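Long-range contacts in oxalate--CoA ligase (Arabidopsis thaliana, PDB 5IE2), which is an AMP-binding enzyme of the ANL superfamily, with a large N-terminal domain, a smaller C-terminal domain and ATP held at their junction: residues A[169-174]-A[498-503]; A[244-249]-A[277-282]; A[286-291]-A[311-316]. One frame throughout, in Å; residues are numbered along the deposited sequence.

Contact 1 (A[169-174]-A[498-503]); sequences HTSGTT and SGKIQR. With ATP (adenosine-5'-triphosphate), chain C.
Gln502 reaches Ser171 and Thr173 with CG set beside its own backbone N (chi1 -41°) and the chain stretched out beyond it. Lys500 runs straight past Ser171, its CE 3.7 Å from Ser171 OG, and bends at its last torsion (chi4 -97°) to lay NZ on the ligand. The carboxamide of Gln502 gives the one hydrogen bond between the two segments, a weak one: NE2 donates to Ser171 O at 3.4 Å, with 150° at the hydrogen. The same NE2 lies 3.0 Å from Thr173 OG1, but the angle is too poor for a bond, and that hydroxyl gives its proton to ATP O1B at 2.6 Å. Ser171 OG turns to the alpha phosphate and donates to ATP O2A at 2.9 Å. Around the gamma phosphate, Gly172 N meets ATP O2G at 2.6 Å, Thr170 OG1 donates to the same oxygen, and Thr174 N gives a nearly straight bond to ATP O1G at 2.9 Å. The sequence TSGTT is the start of the phosphate-binding loop known from ANL enzymes, and Lys500 probably corresponds to the lysine of their C-terminal domain that reaches over the nucleotide. Lys500 NZ donates to ATP O5' at 3.0 Å and also bonds Ser289 O, so it spans ligand and N-terminal domain. Between these two segments the direct bonding is one weak hydrogen bond, and ATP, bonded from both, links them more strongly, consistent with the nucleotide helping to hold the C-terminal lysine loop against the phosphate-binding loop.

Contact 2 (A[244-249]-A[277-282]); sequences TFWPDM and TEYPKL
Trp246 leaves helix 242-251 with CB directed at the loop 277-282, and its indole meets three residues there in turn. CG and CD1 begin under the CE1 corner of Tyr279. NE1 lies 3.6 Å from Tyr279 CE1, and at the ring junction Trp246 CD2 comes equally near, 3.6 Å, to Tyr279 CD1. Tyr279 therefore stands with an edge on the indole face: a T-shaped pair, with the five-membered ring and the phenol ring at 74° and their centroids 4.7 Å apart. On the benzo side, Trp246 CE3 touches Pro280 CD at 3.7 Å and, farther out, CZ3 touches Pro280 CG at 3.8 Å, the pyrrolidine ring meeting the benzo ring obliquely. At the far tip, Trp246 CH2 has Leu282 CD1 at its edge, near the ring plane, 4.0 Å away. The opposite indole face is taken by Phe245 CE2, 3.6 Å above the plane and over its centre, so the indole is clamped between an edge from the loop and a ring of its own helix. Met249, one helical turn on, extends the surface: bends at chi2 (-80°) and chi3 (-73°) curl its chain so that CE sits 3.8 Å from Leu282 CD2. Ile267 of helix 261-273 and Phe304 also pack on Trp246, and Phe304 meets Tyr279 edge-to-face. Tyr279 OH bonds His271 ND1 and Glu276 N, which would restrain the ring. A polar tie lies just beyond, where Lys250 NZ of the same helix bonds Glu278 O. Between the side chains of 244-249 and 279-282 themselves the contact is apolar and aromatic, held by shape and ring orientation.

Contact 3 (A[286-291]-A[311-316]); sequences RSCSAS and AYAMTE. With ATP (adenosine-5'-triphosphate), chain C; ACY (acetic acid), chain E.
Ser287 O and Ala311 N join the two segments as neighbouring parallel strands, through a bond of 2.9 Å that is straight at the hydrogen (164°) and nearly along the C=O axis (169°). One step on, the chains still run close: Cys288 CA makes a CA-H...O contact of 3.5 Å with Ala311 O. That carbonyl also accepts from ATP N6 at 2.9 Å. Ser289, with positive phi, then turns its chain off, and 289-291 skirt the adenine. Cys288 SG, anti to its own backbone N (chi1 -168°), is thrown across to Ala313 CB at a tight 3.3 Å and lies 3.9 Å from Ala311 CB. Arg286, fully extended, brings NH2 to 3.4 Å from Ala311 CB and lays one guanidinium face on Cys288 CB; its NE is bonded to Tyr198 and its NH1 to Thr258 and His319. Tyr312 points the other way, its ring edge at ATP C2' and its OH bonded to Asp394, while Thr315 N holds ATP O1A at 2.9 Å. The pair belongs to a beta-alpha-beta unit in which helix 294-304 links strands 284-287 and 308-314; strand 256-259 lies beyond the first, strand 319-323 runs antiparallel beside the second, and helix 215-227 covers Arg286 and Cys288.

Contact 1 opens at 169-174, just after strand 164-169, and closes only at 498-503, before the last helix, so its long loop takes in both other contacts. Within it, contact 2 forms a short loop, helix 242-251 returning to 277-282 through strand 256-259 and helix 261-273. A few residues later contact 3 starts; it closes after helix 294-304, in series with contact 2 and without crossing it. Contact 2 sits about 29 Å from contact 1, centre to centre, packing helix and loop far from the ATP, by strands 205-207 and 256-259. Contacts 1 and 3 share ATP and touch through the lysine loop; Thr170 also packs on Glu316 and Thr315.

Contact 1 (A[169-174]-A[498-503])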
loop_
_atom_site.group_PDB
_atom_site.type_symbol
_atom_site.label_atom_id
_atom_site.label_comp_id
_atom_site.label_asym_id
_atom_site.label_seq_id
_atom_site.Cartn_x
_atom_site.Cartn_y
_atom_site.Cartn_z
ATOM N N HIS A 169 -8.552 7.921 -0.520
ATOM C CA HIS A 169 -8.337 8.762 0.648
ATOM C C HIS A 169 -7.117 8.240 1.376
ATOM O O HIS A 169 -6.759 7.073 1.250
ATOM C CB HIS A 169 -9.543 8.762 1.580
ATOM C CG HIS A 169 -10.590 9.748 1.188
ATOM N ND1 HIS A 169 -11.557 9.479 0.238
ATOM C CD2 HIS A 169 -10.790 11.036 1.576
ATOM C CE1 HIS A 169 -12.328 10.550 0.086
ATOM N NE2 HIS A 169 -11.888 11.505 0.890
ATOM N N THR A 170 -6.440 9.118 2.098
ATOM C CA THR A 170 -5.312 8.682 2.926
ATOM C C THR A 170 -5.780 7.869 4.155
ATOM O O THR A 170 -6.954 7.932 4.516
ATOM C CB THR A 170 -4.495 9.860 3.367
ATOM O OG1 THR A 170 -5.358 10.832 3.975
ATOM C CG2 THR A 170 -3.784 10.465 2.137
ATOM N N SER A 171 -4.883 7.067 4.746
ATOM C CA SER A 171 -5.242 6.122 5.819
ATOM C C SER A 171 -5.774 6.748 7.141
ATOM O O SER A 171 -6.278 6.014 7.988
ATOM C CB SER A 171 -4.030 5.233 6.143
ATOM O OG SER A 171 -3.725 4.354 5.061
ATOM N N GLY A 172 -5.671 8.067 7.332
ATOM C CA GLY A 172 -6.242 8.702 8.517
ATOM C C GLY A 172 -5.347 8.645 9.769
ATOM O O GLY A 172 -5.785 8.857 10.924
ATOM N N THR A 173 -4.062 8.398 9.537
ATOM C CA THR A 173 -3.113 8.226 10.619
ATOM C C THR A 173 -2.868 9.504 11.454
ATOM O O THR A 173 -2.937 9.464 12.684
ATOM C CB THR A 173 -1.775 7.700 10.056
ATOM O OG1 THR A 173 -2.011 6.503 9.281
ATOM C CG2 THR A 173 -0.773 7.410 11.207
ATOM N N THR A 174 -2.551 10.625 10.817
ATOM C CA THR A 174 -2.264 11.847 11.583
ATOM C C THR A 174 -3.288 12.943 11.307
ATOM O O THR A 174 -3.070 14.108 11.651
ATOM C CB THR A 174 -0.825 12.417 11.330
ATOM O OG1 THR A 174 -0.585 12.552 9.923
ATOM C CG2 THR A 174 0.233 11.512 11.932
ATOM N N SER A 498 -5.158 -1.640 5.952
ATOM C CA SER A 498 -3.813 -1.671 5.334
ATOM C C SER A 498 -2.760 -2.442 6.179
ATOM O O SER A 498 -1.694 -2.792 5.658
ATOM C CB SER A 498 -3.269 -0.254 5.029
ATOM O OG SER A 498 -3.505 0.743 6.012
ATOM N N GLY A 499 -3.039 -2.655 7.473
ATOM C CA GLY A 499 -2.115 -3.340 8.357
ATOM C C GLY A 499 -1.191 -2.423 9.162
ATOM O O GLY A 499 -0.150 -2.876 9.646
ATOM N N LYS A 500 -1.580 -1.157 9.353
ATOM C CA LYS A 500 -0.780 -0.227 10.171
ATOM C C LYS A 500 -1.339 -0.126 11.554
ATOM O O LYS A 500 -2.546 0.023 11.729
ATOM C CB LYS A 500 -0.756 1.215 9.620
ATOM C CG LYS A 500 -0.338 1.431 8.189
ATOM C CD LYS A 500 -0.608 2.926 7.802
ATOM C CE LYS A 500 -0.382 3.206 6.296
ATOM N NZ LYS A 500 1.006 3.781 5.997
ATOM N N ILE A 501 -0.478 -0.162 12.558
ATOM C CA ILE A 501 -0.942 0.123 13.905
ATOM C C ILE A 501 -0.904 1.633 14.021
ATOM O O ILE A 501 0.155 2.199 13.811
ATOM C CB ILE A 501 -0.022 -0.545 14.960
ATOM C CG1 ILE A 501 0.124 -2.058 14.693
ATOM C CG2 ILE A 501 -0.485 -0.222 16.391
ATOM C CD1 ILE A 501 1.347 -2.701 15.421
ATOM N N GLN A 502 -1.996 2.311 14.341
ATOM C CA GLN A 502 -1.896 3.776 14.448
ATOM C C GLN A 502 -1.654 4.248 15.873
ATOM O O GLN A 502 -2.421 3.905 16.771
ATOM C CB GLN A 502 -3.104 4.500 13.841
ATOM C CG GLN A 502 -3.596 3.900 12.528
ATOM C CD GLN A 502 -4.538 4.828 11.772
ATOM O OE1 GLN A 502 -5.495 5.357 12.343
ATOM N NE2 GLN A 502 -4.270 5.028 10.487
ATOM N N ARG A 503 -0.581 5.017 16.075
ATOM C CA ARG A 503 -0.114 5.300 17.425
ATOM C C ARG A 503 -1.112 6.158 18.189
ATOM O O ARG A 503 -1.293 5.950 19.378
ATOM C CB ARG A 503 1.228 6.044 17.432
ATOM C CG ARG A 503 2.187 5.651 16.360
ATOM C CD ARG A 503 3.500 6.380 16.520
ATOM N NE ARG A 503 4.341 5.352 17.054
ATOM C CZ ARG A 503 5.151 4.563 16.365
ATOM N NH1 ARG A 503 5.401 4.757 15.076
ATOM N NH2 ARG A 503 5.791 3.626 17.042
HETATM P PG ATP C . -2.828 10.092 6.651
HETATM O O1G ATP C . -2.183 10.665 7.913
HETATM O O2G ATP C . -4.311 10.205 6.645
HETATM O O3G ATP C . -2.203 10.686 5.391
HETATM P PB ATP C . -1.104 7.822 6.193
HETATM O O1B ATP C . -0.859 6.549 6.973
HETATM O O2B ATP C . -0.093 8.912 6.170
HETATM O O3B ATP C . -2.548 8.485 6.605
HETATM P PA ATP C . -0.577 6.412 3.652
HETATM O O1A ATP C . -0.418 7.215 2.368
HETATM O O2A ATP C . -1.269 5.105 3.620
HETATM O O3A ATP C . -1.429 7.332 4.667
HETATM O "O5'" ATP C . 0.853 6.306 4.364
HETATM C "C5'" ATP C . 2.047 6.984 3.901
HETATM C "C4'" ATP C . 2.926 7.203 5.145
HETATM O "O4'" ATP C . 3.408 5.928 5.609
HETATM C "C3'" ATP C . 4.200 7.923 4.828
HETATM O "O3'" ATP C . 3.962 9.328 4.786
HETATM C "C2'" ATP C . 5.108 7.528 5.974
HETATM O "O2'" ATP C . 4.712 8.244 7.155
HETATM C "C1'" ATP C . 4.683 6.105 6.197
HETATM N N9 ATP C . 5.602 5.129 5.563
HETATM C C8 ATP C . 5.506 4.551 4.359
HETATM N N7 ATP C . 6.557 3.691 4.186
HETATM C C5 ATP C . 7.302 3.735 5.339
HETATM C C6 ATP C . 8.526 3.061 5.830
HETATM N N6 ATP C . 9.144 2.109 5.054
HETATM N N1 ATP C . 8.943 3.390 7.074
HETATM C C2 ATP C . 8.296 4.293 7.846
HETATM N N3 ATP C . 7.174 4.955 7.460
HETATM C C4 ATP C . 6.664 4.683 6.225
#

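Contact 2 (A[244-249]-A[277-282])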
loop_
_atom_site.group_PDB
_atom_site.type_symbol
_atom_site.label_atom_id
_atom_site.label_comp_id
_atom_site.label_asym_id
_atom_site.label_seq_id
_atom_site.Cartn_x
_atom_site.Cartn_y
_atom_site.Cartn_z
ATOM N N THR A 244 -2.673 -20.450 3.549
ATOM C CA THR A 244 -2.575 -20.798 2.132
ATOM C C THR A 244 -1.473 -20.048 1.390
ATOM O O THR A 244 -1.256 -20.311 0.215
ATOM C CB THR A 244 -3.880 -20.532 1.381
ATOM O OG1 THR A 244 -4.190 -19.135 1.444
ATOM C CG2 THR A 244 -5.038 -21.377 1.996
ATOM N N PHE A 245 -0.809 -19.112 2.077
ATOM C CA PHE A 245 0.195 -18.233 1.425
ATOM C C PHE A 245 1.284 -19.020 0.713
ATOM O O PHE A 245 1.486 -18.844 -0.501
ATOM C CB PHE A 245 0.822 -17.280 2.464
ATOM C CG PHE A 245 1.903 -16.406 1.891
ATOM C CD1 PHE A 245 1.597 -15.553 0.832
ATOM C CD2 PHE A 245 3.210 -16.466 2.366
ATOM C CE1 PHE A 245 2.574 -14.727 0.256
ATOM C CE2 PHE A 245 4.214 -15.636 1.787
ATOM C CZ PHE A 245 3.885 -14.780 0.732
ATOM N N TRP A 246 2.029 -19.861 1.448
ATOM C CA TRP A 246 3.146 -20.538 0.828
ATOM C C TRP A 246 2.689 -21.603 -0.155
ATOM O O TRP A 246 3.339 -21.761 -1.172
ATOM C CB TRP A 246 4.097 -21.147 1.867
ATOM C CG TRP A 246 4.934 -20.033 2.552
ATOM C CD1 TRP A 246 4.863 -19.650 3.858
ATOM C CD2 TRP A 246 5.915 -19.190 1.934
ATOM N NE1 TRP A 246 5.741 -18.614 4.106
ATOM C CE2 TRP A 246 6.394 -18.306 2.935
ATOM C CE3 TRP A 246 6.443 -19.103 0.639
ATOM C CZ2 TRP A 246 7.389 -17.356 2.682
ATOM C CZ3 TRP A 246 7.422 -18.141 0.372
ATOM C CH2 TRP A 246 7.894 -17.282 1.398
ATOM N N PRO A 247 1.587 -22.321 0.142
ATOM C CA PRO A 247 1.121 -23.215 -0.944
ATOM C C PRO A 247 0.816 -22.498 -2.268
ATOM O O PRO A 247 1.139 -23.040 -3.341
ATOM C CB PRO A 247 -0.130 -23.844 -0.350
ATOM C CG PRO A 247 0.225 -23.970 1.119
ATOM C CD PRO A 247 0.943 -22.671 1.433
ATOM N N ASP A 248 0.206 -21.314 -2.188
ATOM C CA ASP A 248 -0.038 -20.511 -3.394
ATOM C C ASP A 248 1.255 -20.013 -4.031
ATOM O O ASP A 248 1.376 -20.020 -5.264
ATOM C CB ASP A 248 -0.947 -19.321 -3.090
ATOM C CG ASP A 248 -2.435 -19.711 -2.976
ATOM O OD1 ASP A 248 -2.788 -20.854 -3.374
ATOM O OD2 ASP A 248 -3.238 -18.876 -2.489
ATOM N N MET A 249 2.197 -19.562 -3.204
ATOM C CA MET A 249 3.469 -19.058 -3.733
ATOM C C MET A 249 4.181 -20.180 -4.486
ATOM O O MET A 249 4.816 -19.933 -5.514
ATOM C CB MET A 249 4.377 -18.536 -2.616
ATOM C CG MET A 249 3.855 -17.265 -1.912
ATOM S SD MET A 249 4.203 -15.732 -2.878
ATOM C CE MET A 249 6.005 -15.563 -2.602
ATOM N N THR A 277 8.036 -27.708 4.580
ATOM C CA THR A 277 9.140 -28.636 4.380
ATOM C C THR A 277 10.121 -28.053 3.364
ATOM O O THR A 277 11.332 -28.226 3.506
ATOM C CB THR A 277 8.653 -30.032 3.937
ATOM O OG1 THR A 277 7.803 -29.911 2.790
ATOM C CG2 THR A 277 7.869 -30.685 5.048
ATOM N N GLU A 278 9.623 -27.313 2.370
ATOM C CA GLU A 278 10.535 -26.516 1.537
ATOM C C GLU A 278 9.888 -25.198 1.053
ATOM O O GLU A 278 8.689 -25.137 0.798
ATOM C CB GLU A 278 11.036 -27.298 0.323
ATOM C CG GLU A 278 9.981 -27.616 -0.701
ATOM C CD GLU A 278 10.555 -28.400 -1.872
ATOM O OE1 GLU A 278 9.773 -28.851 -2.738
ATOM O OE2 GLU A 278 11.799 -28.496 -1.964
ATOM N N TYR A 279 10.710 -24.164 0.911
ATOM C CA TYR A 279 10.244 -22.847 0.445
ATOM C C TYR A 279 10.736 -22.578 -0.943
ATOM O O TYR A 279 11.810 -23.034 -1.305
ATOM C CB TYR A 279 10.733 -21.732 1.380
ATOM C CG TYR A 279 10.035 -21.761 2.691
ATOM C CD1 TYR A 279 8.752 -21.262 2.813
ATOM C CD2 TYR A 279 10.658 -22.315 3.833
ATOM C CE1 TYR A 279 8.076 -21.307 4.017
ATOM C CE2 TYR A 279 10.007 -22.364 5.041
ATOM C CZ TYR A 279 8.714 -21.877 5.146
ATOM O OH TYR A 279 8.059 -21.949 6.373
ATOM N N PRO A 280 9.975 -21.807 -1.727
ATOM C CA PRO A 280 10.501 -21.436 -3.038
ATOM C C PRO A 280 11.669 -20.451 -2.895
ATOM O O PRO A 280 11.757 -19.750 -1.878
ATOM C CB PRO A 280 9.307 -20.797 -3.732
ATOM C CG PRO A 280 8.435 -20.303 -2.607
ATOM C CD PRO A 280 8.639 -21.276 -1.456
ATOM N N LYS A 281 12.584 -20.438 -3.865
ATOM C CA LYS A 281 13.682 -19.466 -3.876
ATOM C C LYS A 281 13.205 -18.165 -4.489
ATOM O O LYS A 281 13.064 -18.096 -5.691
ATOM C CB LYS A 281 14.885 -19.963 -4.694
ATOM C CG LYS A 281 16.205 -20.046 -3.931
ATOM C CD LYS A 281 17.104 -21.233 -4.441
ATOM C CE LYS A 281 18.622 -20.934 -4.347
ATOM N NZ LYS A 281 19.520 -22.109 -4.650
ATOM N N LEU A 282 12.993 -17.134 -3.687
ATOM C CA LEU A 282 12.480 -15.854 -4.241
ATOM C C LEU A 282 13.649 -14.948 -4.638
ATOM O O LEU A 282 14.733 -15.015 -4.038
ATOM C CB LEU A 282 11.624 -15.162 -3.191
ATOM C CG LEU A 282 10.475 -15.989 -2.675
ATOM C CD1 LEU A 282 9.680 -15.219 -1.558
ATOM C CD2 LEU A 282 9.532 -16.418 -3.837
#

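Contact 3 (A[286-291]-A[311-316])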
loop_
_atom_site.group_PDB
_atom_site.type_symbol
_atom_site.label_atom_id
_atom_site.label_comp_id
_atom_site.label_asym_id
_atom_site.label_seq_id
_atom_site.Cartn_x
_atom_site.Cartn_y
_atom_site.Cartn_z
ATOM N N ARG A 286 9.701 -7.829 -0.383
ATOM C CA ARG A 286 9.620 -6.391 -0.205
ATOM C C ARG A 286 8.773 -6.004 1.014
ATOM O O ARG A 286 7.783 -6.689 1.340
ATOM C CB ARG A 286 9.054 -5.777 -1.502
ATOM C CG ARG A 286 8.936 -4.222 -1.455
ATOM C CD ARG A 286 8.345 -3.785 -2.802
ATOM N NE ARG A 286 8.240 -2.320 -2.892
ATOM C CZ ARG A 286 7.120 -1.609 -2.730
ATOM N NH1 ARG A 286 5.942 -2.178 -2.405
ATOM N NH2 ARG A 286 7.181 -0.286 -2.890
ATOM N N SER A 287 9.168 -4.896 1.689
ATOM C CA SER A 287 8.371 -4.362 2.778
ATOM C C SER A 287 8.150 -2.869 2.549
ATOM O O SER A 287 9.033 -2.232 2.044
ATOM C CB SER A 287 9.095 -4.608 4.128
ATOM O OG SER A 287 8.322 -4.137 5.247
ATOM N N CYS A 288 6.967 -2.345 2.853
ATOM C CA CYS A 288 6.691 -0.908 2.651
ATOM C C CYS A 288 5.564 -0.506 3.585
ATOM O O CYS A 288 4.951 -1.398 4.213
ATOM C CB CYS A 288 6.356 -0.641 1.149
ATOM S SG CYS A 288 6.329 1.097 0.721
ATOM N N SER A 289 5.323 0.807 3.710
ATOM C CA SER A 289 4.121 1.450 4.322
ATOM C C SER A 289 4.270 1.783 5.805
ATOM O O SER A 289 3.535 2.639 6.294
ATOM C CB SER A 289 2.817 0.630 4.180
ATOM O OG SER A 289 2.563 0.277 2.807
ATOM N N ALA A 290 5.172 1.090 6.510
ATOM C CA ALA A 290 5.456 1.387 7.917
ATOM C C ALA A 290 6.862 0.890 8.151
ATOM O O ALA A 290 7.290 0.002 7.395
ATOM C CB ALA A 290 4.446 0.650 8.859
ATOM N N SER A 291 7.571 1.369 9.177
ATOM C CA SER A 291 8.994 0.990 9.281
ATOM C C SER A 291 9.156 -0.478 9.553
ATOM O O SER A 291 8.414 -1.079 10.378
ATOM C CB SER A 291 9.759 1.800 10.333
ATOM O OG SER A 291 9.145 1.624 11.568
ATOM N N ALA A 311 11.009 -0.324 1.180
ATOM C CA ALA A 311 10.676 0.852 0.373
ATOM C C ALA A 311 9.864 1.837 1.232
ATOM O O ALA A 311 9.303 1.444 2.255
ATOM C CB ALA A 311 9.855 0.461 -0.850
ATOM N N TYR A 312 9.758 3.075 0.754
ATOM C CA TYR A 312 8.998 4.158 1.385
ATOM C C TYR A 312 7.996 4.688 0.349
ATOM O O TYR A 312 8.350 4.885 -0.810
ATOM C CB TYR A 312 9.982 5.236 1.844
ATOM C CG TYR A 312 9.444 6.632 2.162
ATOM C CD1 TYR A 312 8.433 6.821 3.110
ATOM C CD2 TYR A 312 10.064 7.747 1.621
ATOM C CE1 TYR A 312 7.985 8.142 3.470
ATOM C CE2 TYR A 312 9.658 9.039 1.975
ATOM C CZ TYR A 312 8.620 9.227 2.869
ATOM O OH TYR A 312 8.225 10.509 3.168
ATOM N N ALA A 313 6.739 4.823 0.756
ATOM C CA ALA A 313 5.665 5.113 -0.195
ATOM C C ALA A 313 4.502 5.838 0.456
ATOM O O ALA A 313 4.378 5.804 1.646
ATOM C CB ALA A 313 5.140 3.808 -0.837
ATOM N N MET A 314 3.672 6.516 -0.339
ATOM C CA MET A 314 2.484 7.156 0.230
ATOM C C MET A 314 1.453 7.358 -0.860
ATOM O O MET A 314 1.766 7.361 -2.057
ATOM C CB MET A 314 2.868 8.491 0.917
ATOM C CG MET A 314 3.280 9.622 -0.057
ATOM S SD MET A 314 4.010 11.001 0.883
ATOM C CE MET A 314 2.771 11.410 2.129
ATOM N N THR A 315 0.197 7.508 -0.457
ATOM C CA THR A 315 -0.874 7.616 -1.421
ATOM C C THR A 315 -0.630 8.797 -2.377
ATOM O O THR A 315 -0.893 8.678 -3.548
ATOM C CB THR A 315 -2.241 7.821 -0.690
ATOM O OG1 THR A 315 -2.457 6.719 0.189
ATOM C CG2 THR A 315 -3.388 7.866 -1.673
ATOM N N GLU A 316 -0.175 9.922 -1.844
ATOM C CA GLU A 316 0.028 11.131 -2.676
ATOM C C GLU A 316 1.130 11.018 -3.740
ATOM O O GLU A 316 1.190 11.825 -4.685
ATOM C CB GLU A 316 0.369 12.337 -1.786
ATOM C CG GLU A 316 -0.756 12.849 -0.927
ATOM C CD GLU A 316 -0.730 12.206 0.487
ATOM O OE1 GLU A 316 -0.332 11.028 0.604
ATOM O OE2 GLU A 316 -1.100 12.914 1.459
HETATM P PG ATP C . -2.828 10.092 6.651
HETATM O O1G ATP C . -2.183 10.665 7.913
HETATM O O2G ATP C . -4.311 10.205 6.645
HETATM O O3G ATP C . -2.203 10.686 5.391
HETATM P PB ATP C . -1.104 7.822 6.193
HETATM O O1B ATP C . -0.859 6.549 6.973
HETATM O O2B ATP C . -0.093 8.912 6.170
HETATM O O3B ATP C . -2.548 8.485 6.605
HETATM P PA ATP C . -0.577 6.412 3.652
HETATM O O1A ATP C . -0.418 7.215 2.368
HETATM O O2A ATP C . -1.269 5.105 3.620
HETATM O O3A ATP C . -1.429 7.332 4.667
HETATM O "O5'" ATP C . 0.853 6.306 4.364
HETATM C "C5'" ATP C . 2.047 6.984 3.901
HETATM C "C4'" ATP C . 2.926 7.203 5.145
HETATM O "O4'" ATP C . 3.408 5.928 5.609
HETATM C "C3'" ATP C . 4.200 7.923 4.828
HETATM O "O3'" ATP C . 3.962 9.328 4.786
HETATM C "C2'" ATP C . 5.108 7.528 5.974
HETATM O "O2'" ATP C . 4.712 8.244 7.155
HETATM C "C1'" ATP C . 4.683 6.105 6.197
HETATM N N9 ATP C . 5.602 5.129 5.563
HETATM C C8 ATP C . 5.506 4.551 4.359
HETATM N N7 ATP C . 6.557 3.691 4.186
HETATM C C5 ATP C . 7.302 3.735 5.339
HETATM C C6 ATP C . 8.526 3.061 5.830
HETATM N N6 ATP C . 9.144 2.109 5.054
HETATM N N1 ATP C . 8.943 3.390 7.074
HETATM C C2 ATP C . 8.296 4.293 7.846
HETATM N N3 ATP C . 7.174 4.955 7.460
HETATM C C4 ATP C . 6.664 4.683 6.225
HETATM C C ACY E . 2.097 3.036 0.861
HETATM O O ACY E . 2.680 1.900 1.004
HETATM O OXT ACY E . 1.964 3.635 -0.248
HETATM C CH3 ACY E . 1.583 3.735 2.091
#